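Local structure of neutral ceramidase (Pseudomonas aeruginosa, 2ZWS) at residues R39-A44 with T578-D583; Q425-A430 with A485-L490. The protein hydrolyses the N-acyl linkage of ceramides to sphingosine and free fatty acid, and also catalyses the reverse synthesis, as a secreted zinc enzyme that also binds magnesium. One frame throughout, in Å; residues are numbered along the deposited sequence.

Interaction 1 (R39-A44 with T578-D583). With MG (magnesium ion), chain C.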
loop_
_atom_site.group_PDB
_atom_site.type_symbol
_atom_site.label_atom_id
_atom_site.label_comp_id
_atom_site.label_asym_id
_atom_site.label_seq_id
_atom_site.Cartn_x
_atom_site.Cartn_y
_atom_site.Cartn_z
ATOM N N ARG A 39 -2.895 2.306 -11.861
ATOM C CA ARG A 39 -1.679 2.836 -11.261
ATOM C C ARG A 39 -1.756 2.813 -9.731
ATOM O O ARG A 39 -2.832 2.627 -9.142
ATOM C CB ARG A 39 -1.391 4.255 -11.760
ATOM C CG ARG A 39 -0.837 4.233 -13.201
ATOM C CD ARG A 39 -0.242 5.612 -13.655
ATOM N NE ARG A 39 0.388 5.393 -14.966
ATOM C CZ ARG A 39 1.698 5.381 -15.214
ATOM N NH1 ARG A 39 2.591 5.733 -14.293
ATOM N NH2 ARG A 39 2.116 5.055 -16.436
ATOM N N GLN A 40 -0.593 3.011 -9.115
ATOM C CA GLN A 40 -0.441 3.122 -7.674
ATOM C C GLN A 40 -0.294 4.590 -7.288
ATOM O O GLN A 40 0.460 5.340 -7.948
ATOM C CB GLN A 40 0.834 2.382 -7.258
ATOM C CG GLN A 40 0.802 0.883 -7.606
ATOM C CD GLN A 40 2.143 0.241 -7.366
ATOM O OE1 GLN A 40 2.381 -0.327 -6.301
ATOM N NE2 GLN A 40 3.030 0.382 -8.292
ATOM N N TRP A 41 -0.969 4.992 -6.205
ATOM C CA TRP A 41 -0.995 6.408 -5.788
ATOM C C TRP A 41 -0.649 6.549 -4.316
ATOM O O TRP A 41 -0.885 5.615 -3.485
ATOM C CB TRP A 41 -2.402 7.016 -6.012
ATOM C CG TRP A 41 -2.796 6.881 -7.466
ATOM C CD1 TRP A 41 -3.472 5.844 -8.053
ATOM C CD2 TRP A 41 -2.496 7.818 -8.516
ATOM N NE1 TRP A 41 -3.605 6.072 -9.412
ATOM C CE2 TRP A 41 -3.007 7.273 -9.722
ATOM C CE3 TRP A 41 -1.836 9.047 -8.553
ATOM C CZ2 TRP A 41 -2.883 7.929 -10.942
ATOM C CZ3 TRP A 41 -1.713 9.700 -9.766
ATOM C CH2 TRP A 41 -2.223 9.138 -10.950
ATOM N N ALA A 42 -0.028 7.689 -4.005
ATOM C CA ALA A 42 0.062 8.184 -2.642
ATOM C C ALA A 42 -1.040 9.230 -2.476
ATOM O O ALA A 42 -1.180 10.130 -3.306
ATOM C CB ALA A 42 1.411 8.840 -2.398
ATOM N N ARG A 43 -1.804 9.094 -1.406
ATOM C CA ARG A 43 -2.923 10.014 -1.116
ATOM C C ARG A 43 -2.604 10.659 0.220
ATOM O O ARG A 43 -2.508 9.967 1.246
ATOM C CB ARG A 43 -4.234 9.212 -1.038
ATOM C CG ARG A 43 -4.754 8.764 -2.410
ATOM C CD ARG A 43 -5.986 7.851 -2.308
ATOM N NE ARG A 43 -6.550 7.529 -3.622
ATOM C CZ ARG A 43 -6.166 6.490 -4.365
ATOM N NH1 ARG A 43 -5.229 5.669 -3.903
ATOM N NH2 ARG A 43 -6.719 6.258 -5.566
ATOM N N ALA A 44 -2.400 11.967 0.203
ATOM C CA ALA A 44 -1.932 12.720 1.371
ATOM C C ALA A 44 -3.023 13.588 1.938
ATOM O O ALA A 44 -3.768 14.252 1.175
ATOM C CB ALA A 44 -0.745 13.602 0.997
ATOM N N THR A 578 -7.448 6.481 -19.509
ATOM C CA THR A 578 -6.010 6.496 -19.405
ATOM C C THR A 578 -5.577 5.104 -18.893
ATOM O O THR A 578 -6.443 4.259 -18.632
ATOM C CB THR A 578 -5.650 7.682 -18.466
ATOM O OG1 THR A 578 -5.530 8.872 -19.254
ATOM C CG2 THR A 578 -4.402 7.458 -17.699
ATOM N N ASP A 579 -4.273 4.865 -18.704
ATOM C CA ASP A 579 -3.856 3.566 -18.161
ATOM C C ASP A 579 -4.256 3.363 -16.689
ATOM O O ASP A 579 -4.203 2.243 -16.198
ATOM C CB ASP A 579 -2.363 3.234 -18.432
ATOM C CG ASP A 579 -1.375 4.136 -17.682
ATOM O OD1 ASP A 579 -1.762 4.803 -16.677
ATOM O OD2 ASP A 579 -0.176 4.110 -18.063
ATOM N N ASN A 580 -4.665 4.431 -16.005
ATOM C CA ASN A 580 -5.096 4.307 -14.628
ATOM C C ASN A 580 -6.464 3.660 -14.490
ATOM O O ASN A 580 -6.784 3.087 -13.443
ATOM C CB ASN A 580 -5.153 5.661 -13.938
ATOM C CG ASN A 580 -5.396 5.534 -12.465
ATOM O OD1 ASN A 580 -4.720 4.761 -11.776
ATOM N ND2 ASN A 580 -6.374 6.286 -11.965
ATOM N N ASP A 581 -7.282 3.750 -15.538
ATOM C CA ASP A 581 -8.688 3.392 -15.392
ATOM C C ASP A 581 -8.933 1.876 -15.286
ATOM O O ASP A 581 -8.249 1.084 -15.926
ATOM C CB ASP A 581 -9.493 4.035 -16.499
ATOM C CG ASP A 581 -9.562 5.535 -16.319
ATOM O OD1 ASP A 581 -10.027 5.968 -15.234
ATOM O OD2 ASP A 581 -9.102 6.281 -17.222
ATOM N N TRP A 582 -9.932 1.488 -14.496
ATOM C CA TRP A 582 -10.312 0.080 -14.366
ATOM C C TRP A 582 -10.612 -0.584 -15.718
ATOM O O TRP A 582 -10.276 -1.755 -15.899
ATOM C CB TRP A 582 -11.560 -0.033 -13.471
ATOM C CG TRP A 582 -12.032 -1.417 -13.298
ATOM C CD1 TRP A 582 -13.051 -2.019 -13.982
ATOM C CD2 TRP A 582 -11.518 -2.390 -12.383
ATOM N NE1 TRP A 582 -13.192 -3.316 -13.550
ATOM C CE2 TRP A 582 -12.277 -3.567 -12.568
ATOM C CE3 TRP A 582 -10.496 -2.382 -11.419
ATOM C CZ2 TRP A 582 -12.033 -4.735 -11.854
ATOM C CZ3 TRP A 582 -10.261 -3.569 -10.678
ATOM C CH2 TRP A 582 -11.031 -4.720 -10.914
ATOM N N ASP A 583 -11.230 0.169 -16.641
ATOM C CA ASP A 583 -11.713 -0.394 -17.912
ATOM C C ASP A 583 -10.592 -0.639 -18.919
ATOM O O ASP A 583 -10.838 -1.233 -19.967
ATOM C CB ASP A 583 -12.762 0.490 -18.572
ATOM C CG ASP A 583 -14.030 0.573 -17.783
ATOM O OD1 ASP A 583 -14.366 -0.397 -17.072
ATOM O OD2 ASP A 583 -14.694 1.628 -17.887
HETATM MG MG MG C . -6.140 0.565 -16.734
HETATM O O HOH W 1 -5.515 3.329 -9.205
HETATM O O HOH W 2 -3.939 0.215 -17.947
#
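The magnesium-site loop that leads from strand 574-578 to strand 584-591 meets the start of strand 41-49 here, D579 and N580 gripping R39 and W41. T578 to D581 form a type I beta turn, and the backbone oxygen of D581 binds the magnesium ion at 2.3 Å. D579 belongs to the site too, and water 2, itself a magnesium ligand, donates to D579 O. H37, just before R39 in the chain, and T584, just after the loop, contribute to the same site, so metal and side chains tie the same two pieces of chain together.

R39 holds D579 side-on through two nitrogens: NE donates to OD1 of D579 at 2.8 Å and NH2 to OD2 of D579 at 3.0 Å. Guanidinium and carboxylate are nearly coplanar, 23° between planes, which suits a paired salt bridge and restrains rotation of both groups. OD2 of D579 also accepts from the backbone N of F559, while NH1 of R39 reaches a second carboxylate, D13.

The amide of N580 extends away from its own backbone N (chi1 -171°), bringing OD1 within reach of two donors. The backbone N of R39 lies on a lone pair of N580 OD1, 3.1 Å away. NE1 of W41 donates to that oxygen at 2.9 Å from above the carbonyl plane, although OD1 itself lies in the plane of the indole. Water 1 gives a third bond to N580 OD1 and also donates to R39 O, at 2.8 Å.

Helix 218-231 flanks the loop: Y225 touches N580, and its hydroxyl hydrogen-bonds D581 OD1. On the other partner, A42 and A44 rest against helix 120-138, and strand 41-49 runs between strands 5-13 and 55-61.

Interaction 2 (Q425-A430 with A485-L490). With PLM (palmitic acid), chain G.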
loop_
_atom_site.group_PDB
_atom_site.type_symbol
_atom_site.label_atom_id
_atom_site.label_comp_id
_atom_site.label_asym_id
_atom_site.label_seq_id
_atom_site.Cartn_x
_atom_site.Cartn_y
_atom_site.Cartn_z
ATOM N N GLN A 425 -6.773 3.057 24.607
ATOM C CA GLN A 425 -8.007 3.749 24.985
ATOM C C GLN A 425 -8.121 3.889 26.516
ATOM O O GLN A 425 -8.532 4.944 27.013
ATOM C CB GLN A 425 -9.248 3.061 24.382
ATOM C CG GLN A 425 -10.591 3.724 24.784
ATOM C CD GLN A 425 -10.709 5.160 24.326
ATOM O OE1 GLN A 425 -10.897 5.444 23.140
ATOM N NE2 GLN A 425 -10.606 6.076 25.268
ATOM N N ALA A 426 -7.749 2.849 27.258
ATOM C CA ALA A 426 -7.792 2.940 28.733
ATOM C C ALA A 426 -6.843 4.028 29.241
ATOM O O ALA A 426 -7.217 4.819 30.104
ATOM C CB ALA A 426 -7.501 1.566 29.384
ATOM N N ALA A 427 -5.635 4.090 28.686
ATOM C CA ALA A 427 -4.647 5.081 29.089
ATOM C C ALA A 427 -5.031 6.495 28.660
ATOM O O ALA A 427 -4.700 7.468 29.342
ATOM C CB ALA A 427 -3.264 4.712 28.554
ATOM N N SER A 428 -5.730 6.612 27.536
ATOM C CA SER A 428 -6.059 7.931 26.966
ATOM C C SER A 428 -7.418 8.543 27.318
ATOM O O SER A 428 -7.672 9.709 26.993
ATOM C CB SER A 428 -5.921 7.864 25.442
ATOM O OG SER A 428 -4.594 7.530 25.097
ATOM N N GLU A 429 -8.275 7.768 27.983
ATOM C CA GLU A 429 -9.623 8.221 28.314
ATOM C C GLU A 429 -9.597 9.570 29.051
ATOM O O GLU A 429 -10.355 10.498 28.723
ATOM C CB GLU A 429 -10.278 7.184 29.215
ATOM C CG GLU A 429 -11.687 6.792 28.838
ATOM C CD GLU A 429 -12.728 7.848 29.136
ATOM O OE1 GLU A 429 -12.551 8.630 30.106
ATOM O OE2 GLU A 429 -13.752 7.884 28.405
ATOM N N ALA A 430 -8.715 9.673 30.046
ATOM C CA ALA A 430 -8.589 10.908 30.833
ATOM C C ALA A 430 -8.136 12.114 30.025
ATOM O O ALA A 430 -8.349 13.266 30.448
ATOM C CB ALA A 430 -7.651 10.696 32.023
ATOM N N ALA A 485 2.585 9.414 27.738
ATOM C CA ALA A 485 3.325 10.659 27.442
ATOM C C ALA A 485 2.442 11.769 26.829
ATOM O O ALA A 485 2.509 12.923 27.243
ATOM C CB ALA A 485 4.535 10.364 26.555
ATOM N N LEU A 486 1.631 11.413 25.829
ATOM C CA LEU A 486 0.654 12.361 25.261
ATOM C C LEU A 486 -0.266 12.912 26.331
ATOM O O LEU A 486 -0.478 14.121 26.415
ATOM C CB LEU A 486 -0.193 11.676 24.179
ATOM C CG LEU A 486 0.354 11.808 22.776
ATOM C CD1 LEU A 486 -0.212 10.709 21.888
ATOM C CD2 LEU A 486 0.087 13.185 22.201
ATOM N N ARG A 487 -0.813 12.019 27.159
ATOM C CA ARG A 487 -1.769 12.410 28.188
ATOM C C ARG A 487 -1.147 13.420 29.144
ATOM O O ARG A 487 -1.803 14.394 29.535
ATOM C CB ARG A 487 -2.210 11.186 28.979
ATOM C CG ARG A 487 -3.276 11.482 30.072
ATOM C CD ARG A 487 -3.586 10.207 30.815
ATOM N NE ARG A 487 -2.488 9.803 31.698
ATOM C CZ ARG A 487 -2.224 8.556 32.080
ATOM N NH1 ARG A 487 -2.927 7.523 31.609
ATOM N NH2 ARG A 487 -1.227 8.338 32.931
ATOM N N GLU A 488 0.085 13.136 29.554
ATOM C CA GLU A 488 0.762 13.926 30.587
ATOM C C GLU A 488 1.504 15.127 30.025
ATOM O O GLU A 488 2.134 15.900 30.781
ATOM C CB GLU A 488 1.734 13.027 31.354
ATOM C CG GLU A 488 1.077 11.880 32.089
ATOM C CD GLU A 488 -0.041 12.327 33.031
ATOM O OE1 GLU A 488 -1.117 11.695 33.045
ATOM O OE2 GLU A 488 0.145 13.328 33.767
ATOM N N ARG A 489 1.336 15.303 28.714
ATOM C CA ARG A 489 2.184 16.154 27.908
ATOM C C ARG A 489 3.537 15.457 28.123
ATOM O O ARG A 489 3.562 14.271 28.408
ATOM C CB ARG A 489 2.082 17.628 28.346
ATOM C CG ARG A 489 0.630 18.148 28.577
ATOM C CD ARG A 489 -0.193 18.340 27.286
ATOM N NE ARG A 489 -1.575 18.827 27.485
ATOM C CZ ARG A 489 -2.375 19.236 26.489
ATOM N NH1 ARG A 489 -1.921 19.241 25.236
ATOM N NH2 ARG A 489 -3.620 19.633 26.731
ATOM N N LEU A 490 4.672 16.094 28.011
ATOM C CA LEU A 490 5.851 15.256 28.226
ATOM C C LEU A 490 6.284 14.481 26.989
ATOM O O LEU A 490 5.468 13.869 26.282
ATOM C CB LEU A 490 5.619 14.217 29.341
ATOM C CG LEU A 490 5.718 14.626 30.812
ATOM C CD1 LEU A 490 6.011 13.410 31.707
ATOM C CD2 LEU A 490 6.781 15.720 30.993
HETATM C C1 PLM G . 6.040 17.807 24.071
HETATM O O1 PLM G . 5.658 18.484 23.082
HETATM O O2 PLM G . 5.235 17.580 25.006
HETATM C C2 PLM G . 7.452 17.278 24.140
HETATM C C3 PLM G . 7.777 16.537 22.846
HETATM C C4 PLM G . 9.247 16.138 22.813
HETATM C C5 PLM G . 10.207 17.279 22.480
HETATM C C6 PLM G . 11.576 16.687 22.162
HETATM C C7 PLM G . 12.495 16.718 23.377
HETATM C C8 PLM G . 12.701 15.338 23.987
HETATM C C9 PLM G . 13.792 15.373 25.056
HETATM C CA PLM G . 13.318 14.786 26.381
HETATM C CB PLM G . 13.686 13.309 26.497
HETATM C CC PLM G . 12.488 12.509 26.994
HETATM C CD PLM G . 12.811 11.757 28.281
HETATM C CE PLM G . 11.549 11.331 29.024
HETATM C CF PLM G . 11.081 9.941 28.600
HETATM C CG PLM G . 11.822 8.838 29.349
#
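The closing turns of helices 414-428 and 471-488 come near each other without backbone pairing: CA of A427 and CA of R487 are 7.9 Å apart, and the space between them is spanned by one arginine. R487 first runs straight out from its helix, with CG trans to the backbone N (chi1 -178°), and then bends at chi3 (72°), which swings the guanidinium round to the carbonyl of A427.

NH1 of R487 donates to A427 O at 2.9 Å. The bond is fairly straight, 158° at the hydrogen; the nitrogen lies in the carbonyl plane on a lone pair, and the oxygen in turn meets the edge of the guanidinium. The aliphatic part of the arginine contributes as well: CD of R487 lies alongside A427 O at 3.3 Å, and makes a loose apolar touch with CB of A430 at 4.3 Å.

A neighbour in sequence steadies the far side of the group. NE of R487 donates to OE1 of E488 at 2.7 Å, on the oxygen's anti lone pair, and NH2 of R487 adds a weak bond to the same atom. With the guanidinium thus held at two edges, its rotation is restricted even at the surface, and its positive charge sits where it may favourably meet the negative end of helix 414-428. R489 then leaves helical backbone angles, with positive phi.

The arrangement is one of neighbouring helix ends docked on a common sheet: S428 bonds E404 of strand 403-407, while L486 packs on D296 and R298 of strand 295-303, the two strands belonging to one four-stranded mixed sheet. Away from the metal and substrate sites, it is a surface contact in which an arginine of one helix binds a backbone carbonyl near the C-terminal end of its neighbour.

In the fold
The two interactions illustrate how chemistry follows position. Interaction 1, partly buried, joins a strand near the N-terminus to a loop more than 500 residues later; it uses a paired salt bridge, a shared amide oxygen, ordered water and an adjacent metal. Interaction 2, a surface contact, links two helix ends some 55 residues apart through a single arginine-to-carbonyl bond. The centre of interaction 1 is about 13 Å from the centre of the chain, that of interaction 2 about 30 Å, on the opposite side. They share no helix or strand, and the centres of interactions 1 and 2 lie about 39 Å apart. Arginine serves both, reaching a carboxylate in one and a backbone oxygen in the other.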